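Local structure of putative glycosyltransferase (GalT1) (Streptococcus parasanguinis FW213, 5HEA) at residues E5-V11 with G85-V91; L28-K33 with I58-I62. The protein probably transfers a sugar from a nucleotide-sugar donor, this chain being the C-terminal part of a longer protein and holding a GT-A-type glycosyltransferase domain. One frame throughout, in Å; residues are numbered along the deposited sequence.

In the fold
Both contacts belong to the half of a GT-A-type domain that, as in its relatives, probably binds the nucleotide, and contact 2 is nested in the loop that contact 1 closes. Contact 1 (5-11 with 85-91) is buried: two parallel strands joined by a regular ladder of backbone bonds, with a polar cluster at its start. Contact 2 (28-33 with 58-62) lies at the surface, about 12 Å away between centres, and joins the loops that enter strands 35-41 and 62-66; there a single arginine, its aspartate and a water replace the ladder. Strand 35-41 pairs with strand 7-13 and packs against both contacts, and the hydroxyl of Tyr32 probably hydrogen-bonds to the carbonyl of Glu5.

Contact 1 of 2, residues E5-V11 with G85-V91; sequences ELISIIV and GKYITFV
Two neighbouring parallel strands of the central GT-A sheet meet where residues 7-11 run beside 87-90, their short axes 4.6 Å apart and inclined by 25°. The ladder is laced from both sides: Ser8 N donates to Tyr87 O and Ile10 N to Thr89 O, while Thr89 N returns a bond to Ser8 O and Val91 N one to Ile10 O. Ser8 and Ile10 thus use both backbone N and O toward 87-91, whereas Ile7, Ile9 and Val11 bond backbone to backbone with residues of strand 35-41 and, for Ile7, also with Asn34 just before it. This is the Rossmann-like half of the fold, in which strand 7-13 lies between strands 35-41 and 87-90.

On one face, Thr89 CG2 sits 3.8 Å from Ile9 CG1, and Ile9 CG2 meets Val91 CG2 at 3.7 Å, the side chains lying alongside one another. With OG1 anti to the backbone N (chi1 -163°), Thr89 turns its methyl to the isoleucines and its hydroxyl to the carbonyl of Lys171. Helix 101-110 packs on this face through Leu102. On the other face Ile10 CD1 touches both Ile88 CG2 and Phe90 CE1, each at 3.7 Å, and the Phe90 ring meets Phe183 edge-to-face.

At the start of the ladder, Ser8 OG accepts a hydrogen bond from Gly85 N (2.9 Å) and is also hydrogen-bonded to Glu36. Leu6 O takes Lys86 N at 2.8 Å and, weakly, Tyr87 N. The carboxylate of Glu5 divides its oxygens: OE1 forms a salt bridge of 2.8 Å with Lys86 NZ, which arrives on the syn side, 30° above the carboxylate plane, while OE2 lies at the edge of the Tyr87 ring and is hydrogen-bonded to Tyr106 OH.

Contact 2 of 2, residues L28-K33 with I58-I62; sequences LRQTYK and IDNRI
Arg61 reaches across to the carbonyl of Lys33, linking two loops of the alternating helix-strand half of the GT-A fold: residues 28-33 lead from helix 20-28 into strand 35-41, and residues 58-62 from helix 48-58 into strand 62-66. A type I beta turn from Asp59 to Ile62 includes an Asx turn, in which Asp59 OD1 accepts Arg61 N through its anti lone pair. The syn lone pairs of the carboxylate receive Arg61 NE on OD1 and NH2 on OD2 (2.9 Å), a side-on salt bridge that fixes the rotation of the guanidinium, with both oxygens in its plane. A bend at chi3 (-62°) turns the group back to meet Asp59 edge-on.

The close-packed side belongs to Leu28, whose CD2 presses to 3.2 Å from Asp59 OD2. Its methyls rest on Ile58 CD1 and Ile62 CD1, with Tyr55 and Ile37 nearby. Toward solvent the fit is looser: the exposed Lys33 chain passes obliquely by the guanidinium. A water bridges the loops, donating to Leu28 O and Gln30 O while accepting from Arg61 NH1. Arg61 NH1 donates to Lys33 O at 3.0 Å, in the carbonyl plane and on a lone pair, with an N-H...O angle of 159°.

Contact 1 of 2, residues E5-V11 with G85-V91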
# COMPACT_ATOMS: atom_id res chain seq x y z
N GLU A 5 10.28 37.90 -31.23
CA GLU A 5 10.90 37.19 -30.11
C GLU A 5 10.33 35.78 -29.94
O GLU A 5 9.25 35.47 -30.44
CB GLU A 5 10.72 37.99 -28.82
CG GLU A 5 11.24 39.41 -28.95
CD GLU A 5 10.39 40.41 -28.18
OE1 GLU A 5 10.95 41.08 -27.28
OE2 GLU A 5 9.18 40.54 -28.49
N LEU A 6 11.07 34.92 -29.26
CA LEU A 6 10.73 33.50 -29.22
C LEU A 6 9.51 33.23 -28.34
O LEU A 6 9.44 33.65 -27.18
CB LEU A 6 11.92 32.68 -28.73
CG LEU A 6 11.70 31.18 -28.60
CD1 LEU A 6 11.67 30.51 -29.97
CD2 LEU A 6 12.80 30.58 -27.71
N ILE A 7 8.53 32.54 -28.92
CA ILE A 7 7.38 32.11 -28.17
C ILE A 7 7.52 30.62 -27.84
O ILE A 7 7.75 29.80 -28.72
CB ILE A 7 6.07 32.36 -28.94
CG1 ILE A 7 5.86 33.87 -29.15
CG2 ILE A 7 4.88 31.78 -28.18
CD1 ILE A 7 4.67 34.17 -30.03
N SER A 8 7.39 30.27 -26.56
CA SER A 8 7.39 28.85 -26.19
C SER A 8 5.97 28.29 -26.11
O SER A 8 5.14 28.77 -25.33
CB SER A 8 8.09 28.65 -24.85
OG SER A 8 9.46 29.00 -24.91
N ILE A 9 5.69 27.27 -26.92
CA ILE A 9 4.39 26.60 -26.94
C ILE A 9 4.48 25.27 -26.22
O ILE A 9 5.18 24.36 -26.67
CB ILE A 9 3.94 26.29 -28.38
CG1 ILE A 9 4.07 27.55 -29.26
CG2 ILE A 9 2.51 25.73 -28.37
CD1 ILE A 9 3.96 27.25 -30.75
N ILE A 10 3.77 25.17 -25.10
CA ILE A 10 3.82 24.00 -24.24
C ILE A 10 2.67 23.06 -24.56
O ILE A 10 1.50 23.44 -24.47
CB ILE A 10 3.82 24.41 -22.75
CG1 ILE A 10 5.12 25.16 -22.43
CG2 ILE A 10 3.65 23.17 -21.84
CD1 ILE A 10 5.09 25.94 -21.13
N VAL A 11 3.01 21.84 -24.96
CA VAL A 11 2.01 20.90 -25.43
C VAL A 11 2.15 19.57 -24.67
O VAL A 11 3.00 18.74 -25.00
CB VAL A 11 2.15 20.67 -26.96
CG1 VAL A 11 1.11 19.64 -27.46
CG2 VAL A 11 2.00 21.99 -27.71
N GLY A 85 11.52 30.82 -24.13
CA GLY A 85 10.93 31.94 -24.84
C GLY A 85 10.69 33.16 -23.97
O GLY A 85 10.69 33.08 -22.75
N LYS A 86 10.49 34.31 -24.62
CA LYS A 86 10.11 35.52 -23.92
C LYS A 86 8.62 35.46 -23.56
O LYS A 86 8.15 36.17 -22.66
CB LYS A 86 10.39 36.76 -24.78
CG LYS A 86 9.90 38.06 -24.14
CD LYS A 86 10.53 39.29 -24.76
CE LYS A 86 9.94 40.57 -24.16
NZ LYS A 86 10.67 41.78 -24.63
N TYR A 87 7.90 34.61 -24.28
CA TYR A 87 6.47 34.41 -24.06
C TYR A 87 6.16 32.93 -23.97
O TYR A 87 6.86 32.10 -24.57
CB TYR A 87 5.66 35.02 -25.20
CG TYR A 87 6.00 36.47 -25.44
CD1 TYR A 87 6.93 36.83 -26.41
CD2 TYR A 87 5.41 37.48 -24.68
CE1 TYR A 87 7.27 38.14 -26.63
CE2 TYR A 87 5.74 38.82 -24.90
CZ TYR A 87 6.67 39.14 -25.89
OH TYR A 87 7.02 40.44 -26.13
N ILE A 88 5.12 32.60 -23.22
CA ILE A 88 4.70 31.21 -23.05
C ILE A 88 3.23 31.06 -23.41
O ILE A 88 2.40 31.88 -23.03
CB ILE A 88 4.94 30.72 -21.59
CG1 ILE A 88 6.44 30.52 -21.33
CG2 ILE A 88 4.10 29.45 -21.29
CD1 ILE A 88 6.76 30.04 -19.94
N THR A 89 2.90 30.01 -24.14
CA THR A 89 1.51 29.75 -24.45
C THR A 89 1.27 28.25 -24.37
O THR A 89 2.22 27.46 -24.46
CB THR A 89 1.16 30.33 -25.83
OG1 THR A 89 -0.27 30.43 -25.97
CG2 THR A 89 1.75 29.46 -26.94
N PHE A 90 0.01 27.85 -24.16
CA PHE A 90 -0.32 26.43 -23.99
C PHE A 90 -1.24 25.99 -25.13
O PHE A 90 -2.13 26.74 -25.51
CB PHE A 90 -1.02 26.19 -22.64
CG PHE A 90 -0.16 26.52 -21.45
CD1 PHE A 90 0.75 25.59 -20.97
CD2 PHE A 90 -0.26 27.75 -20.82
CE1 PHE A 90 1.56 25.89 -19.87
CE2 PHE A 90 0.54 28.06 -19.72
CZ PHE A 90 1.46 27.13 -19.26
N VAL A 91 -1.02 24.80 -25.67
CA VAL A 91 -1.94 24.22 -26.65
C VAL A 91 -2.20 22.77 -26.23
O VAL A 91 -1.26 22.03 -25.97
CB VAL A 91 -1.35 24.24 -28.08
CG1 VAL A 91 -2.24 23.45 -29.05
CG2 VAL A 91 -1.19 25.66 -28.59

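Contact 2 of 2, residues L28-K33 with I58-I62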
# COMPACT_ATOMS: atom_id res chain seq x y z
N LEU A 28 2.89 23.86 -36.85
CA LEU A 28 3.99 24.08 -37.78
C LEU A 28 3.61 25.01 -38.94
O LEU A 28 4.49 25.64 -39.53
CB LEU A 28 4.51 22.74 -38.31
CG LEU A 28 5.16 21.86 -37.24
CD1 LEU A 28 5.69 20.56 -37.85
CD2 LEU A 28 6.28 22.62 -36.54
N ARG A 29 2.32 25.12 -39.24
CA ARG A 29 1.83 26.06 -40.25
C ARG A 29 1.63 27.49 -39.74
O ARG A 29 0.98 28.29 -40.42
CB ARG A 29 0.51 25.58 -40.84
CG ARG A 29 0.62 24.35 -41.74
CD ARG A 29 -0.71 24.08 -42.43
NE ARG A 29 -1.83 24.05 -41.49
CZ ARG A 29 -2.47 22.94 -41.12
NH1 ARG A 29 -2.12 21.76 -41.62
NH2 ARG A 29 -3.48 23.01 -40.25
N GLN A 30 2.16 27.82 -38.57
CA GLN A 30 1.96 29.16 -38.02
C GLN A 30 2.66 30.22 -38.85
O GLN A 30 3.81 30.05 -39.25
CB GLN A 30 2.44 29.25 -36.57
CG GLN A 30 1.49 28.62 -35.58
CD GLN A 30 0.08 29.16 -35.73
OE1 GLN A 30 -0.17 30.34 -35.45
NE2 GLN A 30 -0.84 28.31 -36.17
N THR A 31 1.96 31.33 -39.10
CA THR A 31 2.55 32.48 -39.80
C THR A 31 3.63 33.14 -38.95
O THR A 31 4.56 33.76 -39.49
CB THR A 31 1.47 33.52 -40.19
OG1 THR A 31 0.81 33.99 -39.01
CG2 THR A 31 0.44 32.90 -41.09
N TYR A 32 3.51 33.04 -37.63
CA TYR A 32 4.56 33.49 -36.73
C TYR A 32 5.58 32.37 -36.62
O TYR A 32 5.28 31.29 -36.11
CB TYR A 32 3.99 33.82 -35.35
CG TYR A 32 4.96 34.55 -34.44
CD1 TYR A 32 5.90 33.85 -33.69
CD2 TYR A 32 4.94 35.94 -34.34
CE1 TYR A 32 6.79 34.51 -32.86
CE2 TYR A 32 5.83 36.61 -33.51
CZ TYR A 32 6.74 35.89 -32.77
OH TYR A 32 7.61 36.54 -31.94
N LYS A 33 6.79 32.63 -37.09
CA LYS A 33 7.76 31.56 -37.30
C LYS A 33 8.64 31.27 -36.08
O LYS A 33 9.09 30.14 -35.89
CB LYS A 33 8.65 31.88 -38.50
CG LYS A 33 7.89 32.11 -39.80
CD LYS A 33 7.22 30.84 -40.26
CE LYS A 33 6.41 31.07 -41.53
NZ LYS A 33 5.87 29.78 -42.06
N ILE A 58 11.61 16.17 -38.32
CA ILE A 58 11.41 16.99 -39.52
C ILE A 58 11.27 18.50 -39.27
O ILE A 58 11.13 19.27 -40.21
CB ILE A 58 10.23 16.48 -40.39
CG1 ILE A 58 8.95 16.36 -39.57
CG2 ILE A 58 10.59 15.14 -41.03
CD1 ILE A 58 8.04 17.57 -39.66
N ASP A 59 11.31 18.92 -38.01
CA ASP A 59 11.26 20.34 -37.70
C ASP A 59 12.00 20.58 -36.40
O ASP A 59 11.61 20.07 -35.34
CB ASP A 59 9.82 20.84 -37.60
CG ASP A 59 9.70 22.36 -37.69
OD1 ASP A 59 10.46 23.07 -36.98
OD2 ASP A 59 8.86 22.85 -38.47
N ASN A 60 13.07 21.36 -36.46
CA ASN A 60 13.93 21.55 -35.30
C ASN A 60 13.40 22.54 -34.26
O ASN A 60 14.05 22.80 -33.25
CB ASN A 60 15.37 21.91 -35.72
CG ASN A 60 15.48 23.30 -36.33
OD1 ASN A 60 14.48 23.95 -36.62
ND2 ASN A 60 16.71 23.75 -36.52
N ARG A 61 12.21 23.08 -34.50
CA ARG A 61 11.55 23.92 -33.50
C ARG A 61 10.86 23.04 -32.46
O ARG A 61 10.46 23.51 -31.40
CB ARG A 61 10.56 24.90 -34.16
CG ARG A 61 11.27 26.01 -34.96
CD ARG A 61 10.31 26.85 -35.81
NE ARG A 61 9.63 26.05 -36.81
CZ ARG A 61 8.70 26.51 -37.65
NH1 ARG A 61 8.33 27.79 -37.61
NH2 ARG A 61 8.13 25.70 -38.52
N ILE A 62 10.74 21.75 -32.76
CA ILE A 62 10.10 20.81 -31.85
C ILE A 62 11.10 20.16 -30.90
O ILE A 62 12.06 19.53 -31.33
CB ILE A 62 9.34 19.71 -32.60
CG1 ILE A 62 8.22 20.31 -33.44
CG2 ILE A 62 8.80 18.68 -31.62
CD1 ILE A 62 7.26 19.28 -34.00
O HOH W 1 5.52 27.94 -39.05